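Local coordinates for protein KP700603 (Klebsiella pneumoniae 700603, PDB 5KVK) that is of unknown function but belongs to the CinA (competence-damaged protein) superfamily, some of whose relatives deamidate nicotinamide mononucleotide, at residues S35-N40 and I106-Y111; A123-F128 and T138-F143. All coordinates share one frame; numbering follows the deposited sequence.

Contact 1: residues S35-N40 and I106-Y111; sequences SCTGGN and IAISGY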
loop_
_atom_site.group_PDB
_atom_site.type_symbol
_atom_site.label_atom_id
_atom_site.label_comp_id
_atom_site.label_asym_id
_atom_site.label_seq_id
_atom_site.Cartn_x
_atom_site.Cartn_y
_atom_site.Cartn_z
ATOM N N SER A 35 -0.143 7.401 -4.436
ATOM C CA SER A 35 -0.447 7.088 -5.812
ATOM C C SER A 35 0.889 6.660 -6.434
ATOM O O SER A 35 1.215 5.464 -6.407
ATOM C CB SER A 35 -1.147 8.292 -6.450
ATOM O OG SER A 35 -1.642 7.915 -7.711
ATOM N N CYS A 36 1.695 7.636 -6.897
ATOM C CA CYS A 36 2.894 7.312 -7.671
ATOM C C CYS A 36 3.951 6.593 -6.843
ATOM O O CYS A 36 4.766 5.836 -7.430
ATOM C CB CYS A 36 3.500 8.563 -8.331
ATOM S SG CYS A 36 4.093 9.815 -7.153
ATOM N N THR A 37 3.958 6.792 -5.505
ATOM C CA THR A 37 4.966 6.080 -4.702
ATOM C C THR A 37 4.543 4.626 -4.428
ATOM O O THR A 37 5.339 3.858 -3.871
ATOM C CB THR A 37 5.256 6.804 -3.380
ATOM O OG1 THR A 37 4.021 6.984 -2.667
ATOM C CG2 THR A 37 5.945 8.155 -3.680
ATOM N N GLY A 38 3.324 4.233 -4.833
ATOM C CA GLY A 38 3.029 2.844 -5.088
ATOM C C GLY A 38 2.871 1.937 -3.882
ATOM O O GLY A 38 2.719 0.731 -4.091
ATOM N N GLY A 39 2.899 2.459 -2.642
ATOM C CA GLY A 39 2.949 1.595 -1.468
ATOM C C GLY A 39 4.308 1.609 -0.806
ATOM O O GLY A 39 4.474 0.979 0.256
ATOM N N ASN A 40 5.292 2.317 -1.385
ATOM C CA ASN A 40 6.631 2.296 -0.782
ATOM C C ASN A 40 6.706 3.105 0.505
ATOM O O ASN A 40 7.562 2.803 1.341
ATOM C CB ASN A 40 7.691 2.809 -1.767
ATOM C CG ASN A 40 8.011 1.766 -2.861
ATOM O OD1 ASN A 40 8.646 0.722 -2.601
ATOM N ND2 ASN A 40 7.489 1.996 -4.053
ATOM N N ILE A 106 -0.695 11.311 5.684
ATOM C CA ILE A 106 0.149 11.801 4.593
ATOM C C ILE A 106 -0.446 11.333 3.285
ATOM O O ILE A 106 -0.793 10.146 3.147
ATOM C CB ILE A 106 1.588 11.289 4.715
ATOM C CG1 ILE A 106 2.238 11.978 5.903
ATOM C CG2 ILE A 106 2.339 11.544 3.419
ATOM C CD1 ILE A 106 3.636 11.387 6.154
ATOM N N ALA A 107 -0.616 12.285 2.313
ATOM C CA ALA A 107 -1.049 11.889 0.969
ATOM C C ALA A 107 0.034 12.340 -0.001
ATOM O O ALA A 107 0.581 13.437 0.127
ATOM C CB ALA A 107 -2.422 12.521 0.567
ATOM N N ILE A 108 0.349 11.495 -0.988
ATOM C CA ILE A 108 1.366 11.835 -1.965
ATOM C C ILE A 108 0.758 11.554 -3.346
ATOM O O ILE A 108 0.284 10.440 -3.585
ATOM C CB ILE A 108 2.618 10.982 -1.788
ATOM C CG1 ILE A 108 3.190 11.091 -0.360
ATOM C CG2 ILE A 108 3.664 11.279 -2.944
ATOM C CD1 ILE A 108 4.483 10.180 -0.164
ATOM N N SER A 109 0.815 12.538 -4.238
ATOM C CA SER A 109 0.322 12.365 -5.598
ATOM C C SER A 109 1.265 13.066 -6.547
ATOM O O SER A 109 1.548 14.264 -6.358
ATOM C CB SER A 109 -1.115 12.945 -5.748
ATOM O OG SER A 109 -1.578 12.613 -7.051
ATOM N N GLY A 110 1.740 12.342 -7.572
ATOM C CA GLY A 110 2.763 12.918 -8.422
ATOM C C GLY A 110 2.953 12.054 -9.667
ATOM O O GLY A 110 2.259 11.040 -9.862
ATOM N N TYR A 111 3.914 12.464 -10.451
ATOM C CA TYR A 111 4.377 11.742 -11.640
ATOM C C TYR A 111 5.787 11.217 -11.364
ATOM O O TYR A 111 6.741 12.006 -11.354
ATOM C CB TYR A 111 4.395 12.651 -12.866
ATOM C CG TYR A 111 3.066 13.275 -13.137
ATOM C CD1 TYR A 111 2.030 12.501 -13.619
ATOM C CD2 TYR A 111 2.822 14.625 -12.874
ATOM C CE1 TYR A 111 0.770 13.040 -13.849
ATOM C CE2 TYR A 111 1.564 15.175 -13.120
ATOM C CZ TYR A 111 0.538 14.367 -13.596
ATOM O OH TYR A 111 -0.733 14.861 -13.835
HETATM O O HOH W 1 2.150 8.367 -4.059
#
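Cys36 lies against the backbone of Gly110: its CB is 3.2 Å from Gly110 O, and SG, placed between its own backbone N and carbonyl carbon (chi1 63°), lies 3.5 Å from Gly110 N. Gly110 has no side chain, and the sulfur lies directly beside its peptide. The next residue supplies the apolar touch: Thr37 CG2 meets Ile108 CG2 at 3.9 Å, the two side chains crossing at about a right angle. Direct polar contact is slight, since Ser35 N reaches Ile108 O in a weak, bent bond of 3.2 Å (132°). More of the work is done by water 1. It accepts from Thr37 N at 2.8 Å and donates to Ile108 O at 2.8 Å, so the strand's carbonyl is joined to the loop through one bound water. The water also comes so close to Ser35 N that this third link is doubtful.

Two turns shape the loop, which leaves parallel strand 30-34 and lies over the C-terminal end of the adjacent parallel strand 104-110. A type I turn spans Ser35 to Gly38, and a type I' turn from Thr37 to Asn40 leads into helix 40-46, with Gly39 as N-cap. Thr37 O takes both Asn40 N and Asn40 ND2, the latter at 2.9 Å, from opposite faces of its carbonyl plane, which ties the second turn to the first residue of the helix. Further out, Glu34 accepts from Thr37 OG1, while Ser35 OG bonds to Lys67 NZ and Thr61 O. Ala158 and Ala154 of helix 147-165 cover Ile108 and Thr37.

The strand therefore holds this loop by close packing, one weak bond and a shared water, whereas the hydroxyls of Ser35 and Thr37 are committed to other partners, which fix their direction.

Contact 2: residues A123-F128 and T138-F143; sequences AGTVWF and TQRMRF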
loop_
_atom_site.group_PDB
_atom_site.type_symbol
_atom_site.label_atom_id
_atom_site.label_comp_id
_atom_site.label_asym_id
_atom_site.label_seq_id
_atom_site.Cartn_x
_atom_site.Cartn_y
_atom_site.Cartn_z
ATOM N N ALA A 123 7.904 15.145 -15.380
ATOM C CA ALA A 123 8.209 13.957 -14.602
ATOM C C ALA A 123 8.999 14.373 -13.369
ATOM O O ALA A 123 9.830 15.291 -13.428
ATOM C CB ALA A 123 9.006 12.941 -15.444
ATOM N N GLY A 124 8.704 13.715 -12.259
ATOM C CA GLY A 124 9.303 14.045 -10.958
ATOM C C GLY A 124 8.525 15.024 -10.112
ATOM O O GLY A 124 8.840 15.201 -8.925
ATOM N N THR A 125 7.513 15.661 -10.658
ATOM C CA THR A 125 6.669 16.517 -9.845
ATOM C C THR A 125 5.763 15.717 -8.904
ATOM O O THR A 125 5.032 14.801 -9.324
ATOM C CB THR A 125 5.825 17.408 -10.753
ATOM O OG1 THR A 125 6.662 18.189 -11.646
ATOM C CG2 THR A 125 4.962 18.357 -9.911
ATOM N N VAL A 126 5.799 16.077 -7.632
ATOM C CA VAL A 126 5.063 15.342 -6.610
ATOM C C VAL A 126 4.448 16.353 -5.625
ATOM O O VAL A 126 5.147 17.215 -5.065
ATOM C CB VAL A 126 5.958 14.345 -5.837
ATOM C CG1 VAL A 126 5.140 13.598 -4.850
ATOM C CG2 VAL A 126 6.702 13.315 -6.731
ATOM N N TRP A 127 3.148 16.232 -5.382
ATOM C CA TRP A 127 2.457 17.001 -4.343
ATOM C C TRP A 127 2.316 16.163 -3.078
ATOM O O TRP A 127 2.026 14.964 -3.156
ATOM C CB TRP A 127 1.045 17.380 -4.820
ATOM C CG TRP A 127 1.000 18.726 -5.502
ATOM C CD1 TRP A 127 0.986 18.951 -6.853
ATOM C CD2 TRP A 127 0.980 20.018 -4.864
ATOM N NE1 TRP A 127 0.926 20.332 -7.103
ATOM C CE2 TRP A 127 0.936 20.998 -5.901
ATOM C CE3 TRP A 127 0.983 20.449 -3.525
ATOM C CZ2 TRP A 127 0.884 22.376 -5.632
ATOM C CZ3 TRP A 127 0.951 21.819 -3.268
ATOM C CH2 TRP A 127 0.904 22.764 -4.314
ATOM N N PHE A 128 2.475 16.813 -1.932
ATOM C CA PHE A 128 2.347 16.206 -0.622
ATOM C C PHE A 128 1.315 16.955 0.210
ATOM O O PHE A 128 1.219 18.192 0.147
ATOM C CB PHE A 128 3.666 16.267 0.133
ATOM C CG PHE A 128 4.806 15.565 -0.557
ATOM C CD1 PHE A 128 5.517 16.193 -1.604
ATOM C CD2 PHE A 128 5.157 14.277 -0.161
ATOM C CE1 PHE A 128 6.583 15.511 -2.234
ATOM C CE2 PHE A 128 6.209 13.603 -0.788
ATOM C CZ PHE A 128 6.902 14.221 -1.823
ATOM N N THR A 138 0.688 21.653 2.910
ATOM C CA THR A 138 0.981 21.004 1.617
ATOM C C THR A 138 2.318 21.491 1.052
ATOM O O THR A 138 2.863 22.520 1.479
ATOM C CB THR A 138 -0.073 21.306 0.570
ATOM O OG1 THR A 138 -0.115 22.716 0.320
ATOM C CG2 THR A 138 -1.477 20.816 1.008
ATOM N N GLN A 139 2.814 20.766 0.045
ATOM C CA GLN A 139 4.081 21.142 -0.583
ATOM C C GLN A 139 4.201 20.466 -1.935
ATOM O O GLN A 139 3.969 19.258 -2.013
ATOM C CB GLN A 139 5.292 20.724 0.286
ATOM C CG GLN A 139 6.674 21.076 -0.337
ATOM C CD GLN A 139 6.884 22.573 -0.373
ATOM O OE1 GLN A 139 6.810 23.223 0.670
ATOM N NE2 GLN A 139 7.114 23.137 -1.569
ATOM N N ARG A 140 4.624 21.242 -2.956
ATOM C CA ARG A 140 5.031 20.668 -4.241
ATOM C C ARG A 140 6.543 20.534 -4.295
ATOM O O ARG A 140 7.277 21.486 -3.974
ATOM C CB ARG A 140 4.558 21.510 -5.427
ATOM C CG ARG A 140 4.527 20.678 -6.743
ATOM C CD ARG A 140 4.121 21.562 -7.872
ATOM N NE ARG A 140 5.174 22.536 -8.095
ATOM C CZ ARG A 140 5.125 23.483 -9.018
ATOM N NH1 ARG A 140 4.045 23.607 -9.780
ATOM N NH2 ARG A 140 6.137 24.330 -9.150
ATOM N N MET A 141 6.999 19.384 -4.789
ATOM C CA MET A 141 8.410 19.173 -5.097
ATOM C C MET A 141 8.552 18.710 -6.543
ATOM O O MET A 141 7.604 18.215 -7.147
ATOM C CB MET A 141 9.049 18.150 -4.144
ATOM C CG MET A 141 8.907 18.552 -2.657
ATOM S SD MET A 141 9.920 19.927 -2.234
ATOM C CE MET A 141 11.598 19.271 -2.266
ATOM N N ARG A 142 9.747 18.888 -7.108
ATOM C CA ARG A 142 10.061 18.304 -8.422
ATOM C C ARG A 142 11.386 17.572 -8.291
ATOM O O ARG A 142 12.427 18.208 -8.334
ATOM C CB ARG A 142 10.124 19.367 -9.516
ATOM C CG ARG A 142 10.011 18.795 -10.924
ATOM C CD ARG A 142 11.313 18.755 -11.640
ATOM N NE ARG A 142 11.069 18.637 -13.075
ATOM C CZ ARG A 142 11.999 18.804 -14.015
ATOM N NH1 ARG A 142 13.258 19.068 -13.670
ATOM N NH2 ARG A 142 11.677 18.686 -15.301
ATOM N N PHE A 143 11.360 16.242 -8.148
ATOM C CA PHE A 143 12.592 15.513 -7.928
ATOM C C PHE A 143 13.259 15.184 -9.245
ATOM O O PHE A 143 12.601 15.027 -10.283
ATOM C CB PHE A 143 12.311 14.231 -7.164
ATOM C CG PHE A 143 11.659 14.477 -5.859
ATOM C CD1 PHE A 143 10.285 14.270 -5.681
ATOM C CD2 PHE A 143 12.404 14.930 -4.789
ATOM C CE1 PHE A 143 9.702 14.518 -4.448
ATOM C CE2 PHE A 143 11.792 15.188 -3.530
ATOM C CZ PHE A 143 10.441 14.965 -3.364
#
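Arg140 sends CG anti to its backbone N (chi1 -159°), which lays its aliphatic chain across the indole of Trp127. Its CB sits over the six-membered ring in a CH-pi contact, 3.7 Å from the centroid, and CD reaches to 3.5 Å from Trp127 NE1. The guanidinium then turns 66° from the ring plane, so it does not stack. On the side of Val126 and Phe128 lies the ring of Phe143, just past the strand; its CG is beside its own backbone N (chi1 -58°), and the ring meets Phe128 edge to edge, Phe143 CE1 to Phe128 CZ at 3.8 Å, with Val126 CG2 also at the edge of the Phe143 ring.

The two strands are antiparallel and joined by backbone hydrogen bonds. Val126 and Met141 form a hydrogen-bonded pair, Val126 N to Met141 O at 2.8 Å, and Phe128 with Gln139 form another. Phe143 N also gives a bond to Gly124 O at 2.8 Å, from above the carbonyl plane.

This is the hairpin of strands 125-132 and 135-142, the latter outermost in the chain's sheet. Trp127 packs on Glu86 and Val89 of helix 86-100, while Phe128 meets Ile108 of strand 104-110 and, edge-to-face, Phe157 of helix 147-165.

Both contacts reach the same sheet, contact 1 through strand 104-110 alone, which runs antiparallel to its neighbour 125-132. Ser109 O to Trp127 N joins these strands, and Tyr111 O to Gly124 N continues the pairing just past their ends; both are probable hydrogen bonds. Ile108 is the shared residue, touching side chains of both contacts. Contact 1 is partly buried near the middle of the chain, with no exposed residue, a loop laid against an inner strand with few direct bonds and a bridging water. Contact 2, also partly buried, is a regular hairpin rich in backbone bonds, with exposed Arg140 and Arg142 on its outer strand. Helix 147-165 covers parts of both.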